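Local coordinates for protein major pepsin inhibitor 3 (PDB 1F32) that inhibits the aspartic protease pepsin and is secreted by the parasitic roundworm Ascaris suum, at residues E103-F107 against P140-F145; F2-M6 against F107-I111. All coordinates share one frame; numbering follows the deposited sequence.

Contact 1 (E103-F107 against P140-F145); sequences EVQTF and PPPPSF
The carboxylate of Glu103 takes the backbone N-H of Ser144: Ser144 N donates to Glu103 OE1 over 2.8 Å at 159°. The amide comes from the syn side but 33° out of the carboxylate plane. The Ser144 hydroxyl also lies against this carboxylate, modelled so close that its exact place is doubtful. Ser144 begins a short 3-10 segment, and a carboxylate at its first N-H may be mildly stabilised by the peptide dipoles there.

One helical turn on, Phe107 lies among the prolines. With CG anti to the backbone N (chi1 -178°), its ring reaches out from the helix to the proline run. Pro141 O stands at the ring edge, near its plane, 3.2 Å from Phe107 CD2. Pro140 makes an off-centre CH-pi contact, its CG 4.2 Å from the centroid of the Phe107 ring, and Pro143 CD packs 3.7 Å from Phe107 CD2. Further along the chain, the Phe145 ring takes Pro143 CB over the centre of one face, while Val104 CG2 meets the edge of that ring 3.7 Å from Phe145 CZ. Phe76 of strand 72-76 adds an edge-to-face partner for Phe107.

Pro140 to Pro143, in an extended, polyproline II-like conformation, thus run beside an amphipathic helix, holding the C-terminal tail against helix 98-116 just before the Cys79–Cys146 disulfide.

Contact 2 (F2-M6 against F107-I111); sequences FLFSM and FREKI
The Phe4 and Phe107 side chains run antiparallel past one another, ring planes inclined at 51° and centroids 5.5 Å apart. Phe4 CB lies in the plane of the Phe107 ring, at its edge, 3.6 Å from Phe107 CE1, and CD1 of Phe4 approaches the same carbon. The trans chi1 of Phe4 (176°) carries its ring onward past this edge toward Arg108, where Phe4 CZ comes 4.1 Å from the aliphatic CG of Arg108.

Leu3 and Ile111 meet differently, tip to tip: CD2 of Leu3 is 3.5 Å from CD1 of Ile111. That same Leu3 methyl lies over one face of the Phe2 ring, toward its rim. At the other end Met6 lies roughly perpendicular to the Arg108 side chain, with Met6 SD 3.9 Å from Arg108 NH2; the stronger polar partner of the guanidinium is Gln105, which accepts from NH1.

No hydrogen bond crosses here, so apolar side chains carry the contact. Phe74 of strand 72-76 touches Phe4, Met6 and Arg108, so the N-terminal residues leading into edge strand 5-8 lie against helix 98-116 beside the neighbouring strand of the five-stranded antiparallel sheet.

In the fold
Contacts 1 and 2 lie about 8 Å apart, centre to centre, on successive turns of helix 98-116, and both use Phe107. Along the chain, residues 2-6 come first, the helix follows some hundred residues later, and 140-145 come near the C-terminus, after the unmodelled run 118-137. The two chain ends therefore converge on one helix, which packs against the five-stranded antiparallel sheet through Phe74 and Phe76 of strand 72-76. They also meet directly: Pro140 touches Lys110 and Ile111, and its carbonyl oxygen lies near Leu3. Together the two contacts bring both termini of the inhibitor onto helix 98-116.

Contact 1 (E103-F107 against P140-F145)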
loop_
_atom_site.group_PDB
_atom_site.type_symbol
_atom_site.label_atom_id
_atom_site.label_comp_id
_atom_site.label_asym_id
_atom_site.label_seq_id
_atom_site.Cartn_x
_atom_site.Cartn_y
_atom_site.Cartn_z
ATOM N N GLU A 103 -13.629 8.796 -8.139
ATOM C CA GLU A 103 -14.248 7.484 -8.166
ATOM C C GLU A 103 -14.162 6.806 -6.810
ATOM O O GLU A 103 -15.075 6.065 -6.437
ATOM C CB GLU A 103 -13.600 6.585 -9.211
ATOM C CG GLU A 103 -13.962 6.927 -10.631
ATOM C CD GLU A 103 -13.838 5.722 -11.523
ATOM O OE1 GLU A 103 -14.781 4.897 -11.546
ATOM O OE2 GLU A 103 -12.792 5.594 -12.181
ATOM N N VAL A 104 -13.068 7.056 -6.089
ATOM C CA VAL A 104 -12.887 6.471 -4.766
ATOM C C VAL A 104 -13.972 6.995 -3.833
ATOM O O VAL A 104 -14.597 6.227 -3.117
ATOM C CB VAL A 104 -11.503 6.822 -4.166
ATOM C CG1 VAL A 104 -11.442 6.379 -2.710
ATOM C CG2 VAL A 104 -10.402 6.135 -4.968
ATOM N N GLN A 105 -14.202 8.305 -3.839
ATOM C CA GLN A 105 -15.227 8.857 -2.961
ATOM C C GLN A 105 -16.634 8.406 -3.370
ATOM O O GLN A 105 -17.484 8.168 -2.511
ATOM C CB GLN A 105 -15.111 10.386 -2.933
ATOM C CG GLN A 105 -14.969 10.991 -1.525
ATOM C CD GLN A 105 -14.335 10.056 -0.493
ATOM O OE1 GLN A 105 -13.178 9.656 -0.608
ATOM N NE2 GLN A 105 -15.105 9.716 0.527
ATOM N N THR A 106 -16.883 8.272 -4.671
ATOM C CA THR A 106 -18.192 7.815 -5.131
ATOM C C THR A 106 -18.387 6.396 -4.629
ATOM O O THR A 106 -19.458 6.033 -4.175
ATOM C CB THR A 106 -18.307 7.808 -6.670
ATOM O OG1 THR A 106 -18.313 9.151 -7.155
ATOM C CG2 THR A 106 -19.614 7.108 -7.119
ATOM N N PHE A 107 -17.335 5.584 -4.700
ATOM C CA PHE A 107 -17.457 4.211 -4.235
ATOM C C PHE A 107 -17.695 4.161 -2.734
ATOM O O PHE A 107 -18.553 3.425 -2.268
ATOM C CB PHE A 107 -16.210 3.390 -4.592
ATOM C CG PHE A 107 -16.308 1.943 -4.185
ATOM C CD1 PHE A 107 -15.997 1.542 -2.883
ATOM C CD2 PHE A 107 -16.748 0.984 -5.096
ATOM C CE1 PHE A 107 -16.121 0.211 -2.490
ATOM C CE2 PHE A 107 -16.880 -0.362 -4.713
ATOM C CZ PHE A 107 -16.567 -0.747 -3.416
ATOM N N PRO A 140 -22.228 -1.482 -5.045
ATOM C CA PRO A 140 -21.562 -0.698 -6.074
ATOM C C PRO A 140 -20.536 -1.538 -6.804
ATOM O O PRO A 140 -19.985 -2.509 -6.254
ATOM C CB PRO A 140 -20.895 0.422 -5.277
ATOM C CG PRO A 140 -20.579 -0.244 -3.982
ATOM C CD PRO A 140 -21.844 -1.022 -3.700
ATOM N N PRO A 141 -20.277 -1.199 -8.069
ATOM C CA PRO A 141 -19.278 -1.959 -8.816
ATOM C C PRO A 141 -17.959 -1.312 -8.389
ATOM O O PRO A 141 -17.952 -0.198 -7.871
ATOM C CB PRO A 141 -19.615 -1.623 -10.257
ATOM C CG PRO A 141 -20.037 -0.200 -10.152
ATOM C CD PRO A 141 -20.924 -0.196 -8.932
ATOM N N PRO A 142 -16.830 -1.990 -8.592
ATOM C CA PRO A 142 -15.564 -1.372 -8.191
ATOM C C PRO A 142 -15.252 -0.151 -9.068
ATOM O O PRO A 142 -15.811 0.007 -10.165
ATOM C CB PRO A 142 -14.553 -2.509 -8.355
ATOM C CG PRO A 142 -15.178 -3.381 -9.394
ATOM C CD PRO A 142 -16.633 -3.375 -9.053
ATOM N N PRO A 143 -14.392 0.755 -8.575
ATOM C CA PRO A 143 -14.047 1.941 -9.361
ATOM C C PRO A 143 -13.622 1.487 -10.750
ATOM O O PRO A 143 -12.998 0.432 -10.896
ATOM C CB PRO A 143 -12.895 2.564 -8.569
ATOM C CG PRO A 143 -13.246 2.217 -7.151
ATOM C CD PRO A 143 -13.728 0.764 -7.258
ATOM N N SER A 144 -13.956 2.272 -11.766
ATOM C CA SER A 144 -13.610 1.891 -13.130
ATOM C C SER A 144 -12.110 1.729 -13.335
ATOM O O SER A 144 -11.680 0.952 -14.185
ATOM C CB SER A 144 -14.169 2.908 -14.131
ATOM O OG SER A 144 -13.587 4.186 -13.945
ATOM N N PHE A 145 -11.306 2.439 -12.546
ATOM C CA PHE A 145 -9.866 2.326 -12.707
ATOM C C PHE A 145 -9.307 0.963 -12.300
ATOM O O PHE A 145 -8.137 0.670 -12.543
ATOM C CB PHE A 145 -9.134 3.465 -11.976
ATOM C CG PHE A 145 -9.409 3.550 -10.492
ATOM C CD1 PHE A 145 -9.077 2.505 -9.638
ATOM C CD2 PHE A 145 -9.940 4.714 -9.947
ATOM C CE1 PHE A 145 -9.267 2.614 -8.261
ATOM C CE2 PHE A 145 -10.132 4.838 -8.575
ATOM C CZ PHE A 145 -9.795 3.786 -7.729
#

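Contact 2 (F2-M6 against F107-I111)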
loop_
_atom_site.group_PDB
_atom_site.type_symbol
_atom_site.label_atom_id
_atom_site.label_comp_id
_atom_site.label_asym_id
_atom_site.label_seq_id
_atom_site.Cartn_x
_atom_site.Cartn_y
_atom_site.Cartn_z
ATOM N N PHE A 2 -15.867 -9.295 2.029
ATOM C CA PHE A 2 -16.564 -8.035 1.664
ATOM C C PHE A 2 -16.036 -7.557 0.313
ATOM O O PHE A 2 -15.241 -8.242 -0.331
ATOM C CB PHE A 2 -16.302 -6.969 2.730
ATOM C CG PHE A 2 -17.458 -6.039 2.951
ATOM C CD1 PHE A 2 -18.664 -6.519 3.455
ATOM C CD2 PHE A 2 -17.345 -4.681 2.657
ATOM C CE1 PHE A 2 -19.744 -5.662 3.665
ATOM C CE2 PHE A 2 -18.419 -3.813 2.863
ATOM C CZ PHE A 2 -19.620 -4.304 3.367
ATOM N N LEU A 3 -16.474 -6.381 -0.114
ATOM C CA LEU A 3 -16.032 -5.837 -1.391
ATOM C C LEU A 3 -15.201 -4.577 -1.193
ATOM O O LEU A 3 -14.783 -3.926 -2.150
ATOM C CB LEU A 3 -17.241 -5.552 -2.282
ATOM C CG LEU A 3 -18.301 -4.525 -1.885
ATOM C CD1 LEU A 3 -19.499 -4.714 -2.810
ATOM C CD2 LEU A 3 -18.737 -4.700 -0.442
ATOM N N PHE A 4 -14.936 -4.255 0.064
ATOM C CA PHE A 4 -14.165 -3.064 0.378
ATOM C C PHE A 4 -13.520 -3.161 1.752
ATOM O O PHE A 4 -14.083 -3.748 2.684
ATOM C CB PHE A 4 -15.095 -1.849 0.325
ATOM C CG PHE A 4 -14.445 -0.557 0.723
ATOM C CD1 PHE A 4 -13.490 0.037 -0.094
ATOM C CD2 PHE A 4 -14.805 0.075 1.909
ATOM C CE1 PHE A 4 -12.901 1.249 0.264
ATOM C CE2 PHE A 4 -14.226 1.284 2.278
ATOM C CZ PHE A 4 -13.274 1.875 1.458
ATOM N N SER A 5 -12.315 -2.611 1.857
ATOM C CA SER A 5 -11.610 -2.557 3.122
ATOM C C SER A 5 -10.695 -1.352 3.000
ATOM O O SER A 5 -10.257 -0.997 1.896
ATOM C CB SER A 5 -10.797 -3.833 3.390
ATOM O OG SER A 5 -9.597 -3.861 2.638
ATOM N N MET A 6 -10.436 -0.699 4.125
ATOM C CA MET A 6 -9.567 0.465 4.129
ATOM C C MET A 6 -8.717 0.480 5.386
ATOM O O MET A 6 -9.126 -0.027 6.431
ATOM C CB MET A 6 -10.394 1.757 4.070
ATOM C CG MET A 6 -11.152 2.066 5.357
ATOM S SD MET A 6 -12.052 3.631 5.270
ATOM C CE MET A 6 -13.749 3.042 5.335
ATOM N N PHE A 107 -17.335 5.584 -4.700
ATOM C CA PHE A 107 -17.457 4.211 -4.235
ATOM C C PHE A 107 -17.695 4.161 -2.734
ATOM O O PHE A 107 -18.553 3.425 -2.268
ATOM C CB PHE A 107 -16.210 3.390 -4.592
ATOM C CG PHE A 107 -16.308 1.943 -4.185
ATOM C CD1 PHE A 107 -15.997 1.542 -2.883
ATOM C CD2 PHE A 107 -16.748 0.984 -5.096
ATOM C CE1 PHE A 107 -16.121 0.211 -2.490
ATOM C CE2 PHE A 107 -16.880 -0.362 -4.713
ATOM C CZ PHE A 107 -16.567 -0.747 -3.416
ATOM N N ARG A 108 -16.947 4.945 -1.965
ATOM C CA ARG A 108 -17.128 4.937 -0.516
ATOM C C ARG A 108 -18.550 5.373 -0.165
ATOM O O ARG A 108 -19.185 4.822 0.741
ATOM C CB ARG A 108 -16.118 5.876 0.148
ATOM C CG ARG A 108 -14.668 5.441 -0.069
ATOM C CD ARG A 108 -13.680 6.469 0.451
ATOM N NE ARG A 108 -13.532 6.436 1.903
ATOM C CZ ARG A 108 -12.855 7.347 2.597
ATOM N NH1 ARG A 108 -12.275 8.361 1.968
ATOM N NH2 ARG A 108 -12.746 7.239 3.910
ATOM N N GLU A 109 -19.040 6.373 -0.884
ATOM C CA GLU A 109 -20.384 6.873 -0.655
ATOM C C GLU A 109 -21.413 5.809 -1.037
ATOM O O GLU A 109 -22.452 5.698 -0.389
ATOM C CB GLU A 109 -20.590 8.160 -1.446
ATOM C CG GLU A 109 -19.679 9.292 -0.957
ATOM C CD GLU A 109 -19.605 10.458 -1.925
ATOM O OE1 GLU A 109 -20.176 10.347 -3.024
ATOM O OE2 GLU A 109 -18.961 11.484 -1.588
ATOM N N LYS A 110 -21.129 5.022 -2.079
ATOM C CA LYS A 110 -22.069 3.969 -2.492
ATOM C C LYS A 110 -22.024 2.796 -1.523
ATOM O O LYS A 110 -23.046 2.163 -1.246
ATOM C CB LYS A 110 -21.780 3.487 -3.913
ATOM C CG LYS A 110 -22.305 4.433 -4.971
ATOM C CD LYS A 110 -22.269 3.834 -6.344
ATOM C CE LYS A 110 -22.952 4.758 -7.337
ATOM N NZ LYS A 110 -22.936 4.198 -8.710
ATOM N N ILE A 111 -20.838 2.502 -1.008
ATOM C CA ILE A 111 -20.704 1.430 -0.032
ATOM C C ILE A 111 -21.508 1.846 1.196
ATOM O O ILE A 111 -22.208 1.035 1.799
ATOM C CB ILE A 111 -19.223 1.202 0.349
ATOM C CG1 ILE A 111 -18.616 0.167 -0.595
ATOM C CG2 ILE A 111 -19.102 0.773 1.806
ATOM C CD1 ILE A 111 -19.226 -1.229 -0.466
#